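Local coordinates for protein glucuronan lyase A (Trichoderma reesei, PDB 2ZZJ) that cleaves beta-1,4-linked glucuronan within the chain as a family 20 polysaccharide lyase, built on a calcium-binding beta-jelly roll, at residues R17-G22 and P46-R51; Y62-E67 and W160-T165. One frame throughout, in Å; residues are numbered along the deposited sequence.

In the fold
Both contacts lie where the chain of this beta-jelly roll passes from one antiparallel sheet to the other. Contact 1 packs two such connections together at the surface: the turn between strands 15-18 and 23-27, and the loop between strands 37-43 and 53-63. Strand 53-63 then leads to contact 2, where the turn into strand 66-76 meets the end of strand 152-160 and the loop after it. The two contacts fall on opposite sides of the chain's centre, with their own centres 34 Å apart and their nearest atoms about 14 Å apart. Neither takes part in the calcium site of Asp7, Lys33, Ser36 and Asp222.

Contact 1. Residues R17-G22 and P46-R51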
loop_
_atom_site.group_PDB
_atom_site.type_symbol
_atom_site.label_atom_id
_atom_site.label_comp_id
_atom_site.label_asym_id
_atom_site.label_seq_id
_atom_site.Cartn_x
_atom_site.Cartn_y
_atom_site.Cartn_z
ATOM N N ARG A 17 -3.753 5.522 -11.825
ATOM C CA ARG A 17 -2.639 6.490 -11.906
ATOM C C ARG A 17 -1.472 5.781 -12.579
ATOM O O ARG A 17 -1.024 4.749 -12.085
ATOM C CB ARG A 17 -2.266 6.958 -10.505
ATOM C CG ARG A 17 -1.119 7.976 -10.398
ATOM C CD ARG A 17 -0.858 8.433 -8.925
ATOM N NE ARG A 17 -2.029 9.061 -8.339
ATOM C CZ ARG A 17 -2.975 8.431 -7.620
ATOM N NH1 ARG A 17 -2.867 7.118 -7.288
ATOM N NH2 ARG A 17 -4.034 9.138 -7.214
ATOM N N LYS A 18 -1.036 6.293 -13.735
ATOM C CA LYS A 18 0.086 5.717 -14.485
ATOM C C LYS A 18 1.056 6.842 -14.767
ATOM O O LYS A 18 1.089 7.361 -15.882
ATOM C CB LYS A 18 -0.363 5.167 -15.841
ATOM C CG LYS A 18 -1.558 4.254 -15.871
ATOM C CD LYS A 18 -2.201 4.365 -17.260
ATOM C CE LYS A 18 -3.705 4.198 -17.184
ATOM N NZ LYS A 18 -4.476 5.282 -17.912
ATOM N N GLU A 19 1.830 7.221 -13.767
ATOM C CA GLU A 19 2.721 8.372 -13.832
ATOM C C GLU A 19 3.911 8.113 -14.774
ATOM O O GLU A 19 4.514 7.016 -14.781
ATOM C CB GLU A 19 3.178 8.688 -12.413
ATOM C CG GLU A 19 3.366 10.110 -12.072
ATOM C CD GLU A 19 3.463 10.351 -10.565
ATOM O OE1 GLU A 19 3.397 11.540 -10.140
ATOM O OE2 GLU A 19 3.610 9.377 -9.800
ATOM N N ASN A 20 4.258 9.118 -15.587
ATOM C CA ASN A 20 5.449 9.025 -16.453
ATOM C C ASN A 20 5.321 7.876 -17.460
ATOM O O ASN A 20 4.382 7.844 -18.231
ATOM C CB ASN A 20 6.730 8.943 -15.590
ATOM C CG ASN A 20 8.021 9.112 -16.392
ATOM O OD1 ASN A 20 9.092 8.696 -15.936
ATOM N ND2 ASN A 20 7.929 9.701 -17.575
ATOM N N GLN A 21 6.241 6.917 -17.450
ATOM C CA GLN A 21 6.133 5.768 -18.340
ATOM C C GLN A 21 5.419 4.551 -17.715
ATOM O O GLN A 21 5.410 3.470 -18.294
ATOM C CB GLN A 21 7.510 5.352 -18.864
ATOM C CG GLN A 21 8.085 6.342 -19.906
ATOM C CD GLN A 21 9.406 5.887 -20.549
ATOM O OE1 GLN A 21 9.688 4.690 -20.687
ATOM N NE2 GLN A 21 10.218 6.864 -20.965
ATOM N N GLY A 22 4.813 4.746 -16.548
ATOM C CA GLY A 22 4.117 3.635 -15.858
ATOM C C GLY A 22 2.950 3.058 -16.647
ATOM O O GLY A 22 2.330 3.758 -17.469
ATOM N N PRO A 46 16.255 8.541 -16.310
ATOM C CA PRO A 46 17.197 9.545 -15.813
ATOM C C PRO A 46 16.797 10.939 -16.314
ATOM O O PRO A 46 16.289 11.078 -17.435
ATOM C CB PRO A 46 18.536 9.099 -16.412
ATOM C CG PRO A 46 18.394 7.617 -16.603
ATOM C CD PRO A 46 16.932 7.437 -17.010
ATOM N N GLY A 47 16.935 11.931 -15.449
ATOM C CA GLY A 47 16.598 13.317 -15.796
ATOM C C GLY A 47 15.299 13.790 -15.177
ATOM O O GLY A 47 15.206 14.934 -14.717
ATOM N N TYR A 48 14.306 12.896 -15.151
ATOM C CA TYR A 48 12.952 13.185 -14.660
ATOM C C TYR A 48 12.993 13.510 -13.174
ATOM O O TYR A 48 13.704 12.845 -12.401
ATOM C CB TYR A 48 12.068 11.973 -14.999
ATOM C CG TYR A 48 10.650 11.904 -14.443
ATOM C CD1 TYR A 48 9.621 12.684 -14.977
ATOM C CD2 TYR A 48 10.325 10.980 -13.435
ATOM C CE1 TYR A 48 8.311 12.579 -14.503
ATOM C CE2 TYR A 48 9.015 10.863 -12.953
ATOM C CZ TYR A 48 8.012 11.662 -13.492
ATOM O OH TYR A 48 6.721 11.565 -13.016
ATOM N N THR A 49 12.285 14.566 -12.781
ATOM C CA THR A 49 12.303 15.017 -11.391
ATOM C C THR A 49 10.997 14.701 -10.664
ATOM O O THR A 49 10.870 15.020 -9.487
ATOM C CB THR A 49 12.558 16.533 -11.273
ATOM O OG1 THR A 49 11.614 17.223 -12.092
ATOM C CG2 THR A 49 13.966 16.884 -11.742
ATOM N N GLY A 50 10.044 14.102 -11.374
ATOM C CA GLY A 50 8.735 13.741 -10.791
ATOM C C GLY A 50 8.684 12.368 -10.113
ATOM O O GLY A 50 9.722 11.770 -9.803
ATOM N N ARG A 51 7.470 11.855 -9.904
ATOM C CA ARG A 51 7.288 10.623 -9.118
ATOM C C ARG A 51 6.842 9.465 -9.985
ATOM O O ARG A 51 6.574 9.639 -11.170
ATOM C CB ARG A 51 6.372 10.867 -7.904
ATOM C CG ARG A 51 7.062 11.692 -6.828
ATOM C CD ARG A 51 6.214 11.920 -5.602
ATOM N NE ARG A 51 6.886 12.719 -4.562
ATOM C CZ ARG A 51 6.931 14.054 -4.551
ATOM N NH1 ARG A 51 6.344 14.748 -5.525
ATOM N NH2 ARG A 51 7.540 14.707 -3.560
HETATM O O HOH W 1 5.025 13.575 -10.433
#
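Glu19 and Asn20 lean on Tyr48 and Arg51 where two connections between the sheets of the jelly roll pack together. Glu19 to Gly22 form a type II' beta turn between strands 15-18 and 23-27, closed by a bond from Gly22 N to Glu19 O, while 46-51 belongs to the loop entering strand 53-63. The extended Glu19 side chain runs alongside that of Arg51, pointing the same way, yet forms no salt bridge: OE1 stays 6.3 Å from Arg51 NH1. Across the contact its polar link is to backbone, through one water that donates to Glu19 OE1 at 2.6 Å and accepts from Arg51 N at 3.0 Å. The other carboxylate oxygen, OE2, is hydrogen-bonded to His53, so glutamate suits a place that asks for two acceptors. Glu19 CG lies 3.8 Å from Tyr48 OH, which donates to Arg51 O in the carbonyl plane, on a lone pair, at 2.7 Å, and so ties the loop back on itself.

Asn20 holds the second turn position, whose positive phi (62°) asparagine tolerates better than most residues. With CG anti to the backbone N (chi1 -169°), its amide stacks on the Tyr48 ring, the planes 18° apart, and OD1 also bonds to Thr45 OG1. A beta carbon on Gly50 would clash with the tyrosine hydroxyl, which favours glycine. The Tyr48 ring is thus sandwiched, with Gly50 N 3.5 Å above the centre of one face and Asn20 OD1 3.6 Å above that of the other.

Contact 2. Residues Y62-E67 and W160-T165; sequences YQRGEE and WASDNT
Trp160 lays its indole flat against the ring of Tyr62, in a face-to-face stack that fastens the end of strand 152-160 to the turn joining the two sheets of the jelly roll. A chi1 of 74°, with CG in the crowded position between backbone N and carbonyl carbon, swings the tyrosine ring over the six-membered ring, with centroids 3.5 Å apart and planes only 4° from parallel. Tyr62 CB makes a separate CH-pi contact, 3.6 Å from the centroid of the five-membered ring. Phe193 stacks on Tyr62 and Phe92 meets Trp160 edge-to-face, while the polar atoms of the buried pair are satisfied: NE1 by Tyr70, the tyrosine hydroxyl by Thr186 and Ser109. A leucine in place of Trp160 would probably leave one face of Tyr62 without the flat indole that packs on it, and Tyr70 without the indole N-H.

The backbone of Trp160 is held too, its N donating to Glu66 O at 2.9 Å and its O accepting from Gly65 N at 2.8 Å. At Gly65's backbone angles a beta carbon would be jammed against Arg64 O, which calls for glycine. Two residues on, Ser162 OG meets the edge of the Arg64 guanidinium, in its plane, accepting from NH2 at 3.1 Å and weakly from NE. The arginine's charge is probably balanced mainly by Asp190, salt-bridged to NH1, with the serine hydroxyl a neutral acceptor, so polar bonds at the partly exposed margin complement the aromatic stacking inside.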
loop_
_atom_site.group_PDB
_atom_site.type_symbol
_atom_site.label_atom_id
_atom_site.label_comp_id
_atom_site.label_asym_id
_atom_site.label_seq_id
_atom_site.Cartn_x
_atom_site.Cartn_y
_atom_site.Cartn_z
ATOM N N TYR A 62 -10.344 4.516 4.762
ATOM C CA TYR A 62 -10.800 4.523 6.141
ATOM C C TYR A 62 -11.072 5.945 6.601
ATOM O O TYR A 62 -10.693 6.898 5.910
ATOM C CB TYR A 62 -9.806 3.849 7.077
ATOM C CG TYR A 62 -8.540 4.620 7.393
ATOM C CD1 TYR A 62 -7.348 4.354 6.713
ATOM C CD2 TYR A 62 -8.509 5.557 8.416
ATOM C CE1 TYR A 62 -6.168 5.054 7.016
ATOM C CE2 TYR A 62 -7.324 6.270 8.729
ATOM C CZ TYR A 62 -6.161 6.019 8.027
ATOM O OH TYR A 62 -4.982 6.715 8.316
ATOM N N GLN A 63 -11.731 6.026 7.755
ATOM C CA GLN A 63 -11.863 7.249 8.548
ATOM C C GLN A 63 -11.615 6.851 9.984
ATOM O O GLN A 63 -12.013 5.774 10.403
ATOM C CB GLN A 63 -13.284 7.775 8.392
ATOM C CG GLN A 63 -13.528 9.125 8.988
ATOM C CD GLN A 63 -14.892 9.665 8.600
ATOM O OE1 GLN A 63 -15.655 9.023 7.857
ATOM N NE2 GLN A 63 -15.198 10.852 9.076
ATOM N N ARG A 64 -10.911 7.690 10.746
ATOM C CA ARG A 64 -10.648 7.421 12.153
ATOM C C ARG A 64 -11.934 7.068 12.917
ATOM O O ARG A 64 -12.999 7.585 12.605
ATOM C CB ARG A 64 -9.968 8.651 12.731
ATOM C CG ARG A 64 -10.045 8.837 14.184
ATOM C CD ARG A 64 -10.427 10.284 14.361
ATOM N NE ARG A 64 -9.708 10.917 15.439
ATOM C CZ ARG A 64 -9.884 12.180 15.810
ATOM N NH1 ARG A 64 -10.754 12.962 15.188
ATOM N NH2 ARG A 64 -9.171 12.647 16.812
ATOM N N GLY A 65 -11.834 6.149 13.866
ATOM C CA GLY A 65 -12.993 5.694 14.638
ATOM C C GLY A 65 -13.691 4.449 14.130
ATOM O O GLY A 65 -14.822 4.152 14.547
ATOM N N GLU A 66 -13.031 3.712 13.234
ATOM C CA GLU A 66 -13.557 2.422 12.775
ATOM C C GLU A 66 -12.469 1.370 12.710
ATOM O O GLU A 66 -11.282 1.701 12.635
ATOM C CB GLU A 66 -14.206 2.574 11.418
ATOM C CG GLU A 66 -13.262 3.016 10.348
ATOM C CD GLU A 66 -13.950 3.275 9.044
ATOM O OE1 GLU A 66 -15.195 3.223 9.008
ATOM O OE2 GLU A 66 -13.264 3.532 8.037
ATOM N N GLU A 67 -12.883 0.106 12.777
ATOM C CA GLU A 67 -11.996 -1.021 12.526
ATOM C C GLU A 67 -12.344 -1.474 11.127
ATOM O O GLU A 67 -13.534 -1.458 10.743
ATOM C CB GLU A 67 -12.260 -2.174 13.508
ATOM C CG GLU A 67 -11.335 -3.399 13.240
ATOM C CD GLU A 67 -11.873 -4.752 13.769
ATOM O OE1 GLU A 67 -11.045 -5.584 14.209
ATOM O OE2 GLU A 67 -13.097 -4.996 13.744
ATOM N N TRP A 160 -8.529 2.058 13.405
ATOM C CA TRP A 160 -8.006 3.397 13.128
ATOM C C TRP A 160 -8.404 4.319 14.294
ATOM O O TRP A 160 -9.578 4.645 14.447
ATOM C CB TRP A 160 -8.565 3.914 11.811
ATOM C CG TRP A 160 -8.190 3.027 10.611
ATOM C CD1 TRP A 160 -9.018 2.188 9.908
ATOM C CD2 TRP A 160 -6.885 2.904 10.012
ATOM N NE1 TRP A 160 -8.304 1.545 8.899
ATOM C CE2 TRP A 160 -7.000 1.971 8.937
ATOM C CE3 TRP A 160 -5.627 3.476 10.289
ATOM C CZ2 TRP A 160 -5.912 1.627 8.123
ATOM C CZ3 TRP A 160 -4.533 3.132 9.478
ATOM C CH2 TRP A 160 -4.680 2.214 8.417
ATOM N N ALA A 161 -7.415 4.680 15.102
ATOM C CA ALA A 161 -7.609 5.532 16.286
ATOM C C ALA A 161 -6.414 6.470 16.464
ATOM O O ALA A 161 -5.273 6.105 16.140
ATOM C CB ALA A 161 -7.783 4.666 17.540
ATOM N N SER A 162 -6.673 7.677 16.976
ATOM C CA SER A 162 -5.578 8.592 17.353
ATOM C C SER A 162 -5.245 8.524 18.846
ATOM O O SER A 162 -4.220 9.034 19.265
ATOM C CB SER A 162 -5.870 10.016 16.911
ATOM O OG SER A 162 -7.071 10.493 17.484
ATOM N N ASP A 163 -6.133 7.883 19.616
ATOM C CA ASP A 163 -5.895 7.370 20.971
ATOM C C ASP A 163 -4.878 6.262 20.977
ATOM O O ASP A 163 -4.626 5.660 19.941
ATOM C CB ASP A 163 -7.147 6.626 21.431
ATOM C CG ASP A 163 -8.246 7.527 21.858
ATOM O OD1 ASP A 163 -8.943 7.118 22.810
ATOM O OD2 ASP A 163 -8.439 8.613 21.250
ATOM N N ASN A 164 -4.396 5.914 22.166
ATOM C CA ASN A 164 -3.752 4.620 22.383
ATOM C C ASN A 164 -4.768 3.459 22.472
ATOM O O ASN A 164 -4.551 2.495 23.196
ATOM C CB ASN A 164 -2.750 4.666 23.578
ATOM C CG ASN A 164 -3.433 4.601 24.976
ATOM O OD1 ASN A 164 -4.659 4.762 25.116
ATOM N ND2 ASN A 164 -2.617 4.349 26.016
ATOM N N THR A 165 -5.875 3.561 21.728
ATOM C CA THR A 165 -6.910 2.492 21.661
ATOM C C THR A 165 -6.981 1.730 20.297
ATOM O O THR A 165 -7.828 0.844 20.121
ATOM C CB THR A 165 -8.318 3.026 21.955
ATOM O OG1 THR A 165 -8.712 3.922 20.912
ATOM C CG2 THR A 165 -8.379 3.739 23.326
#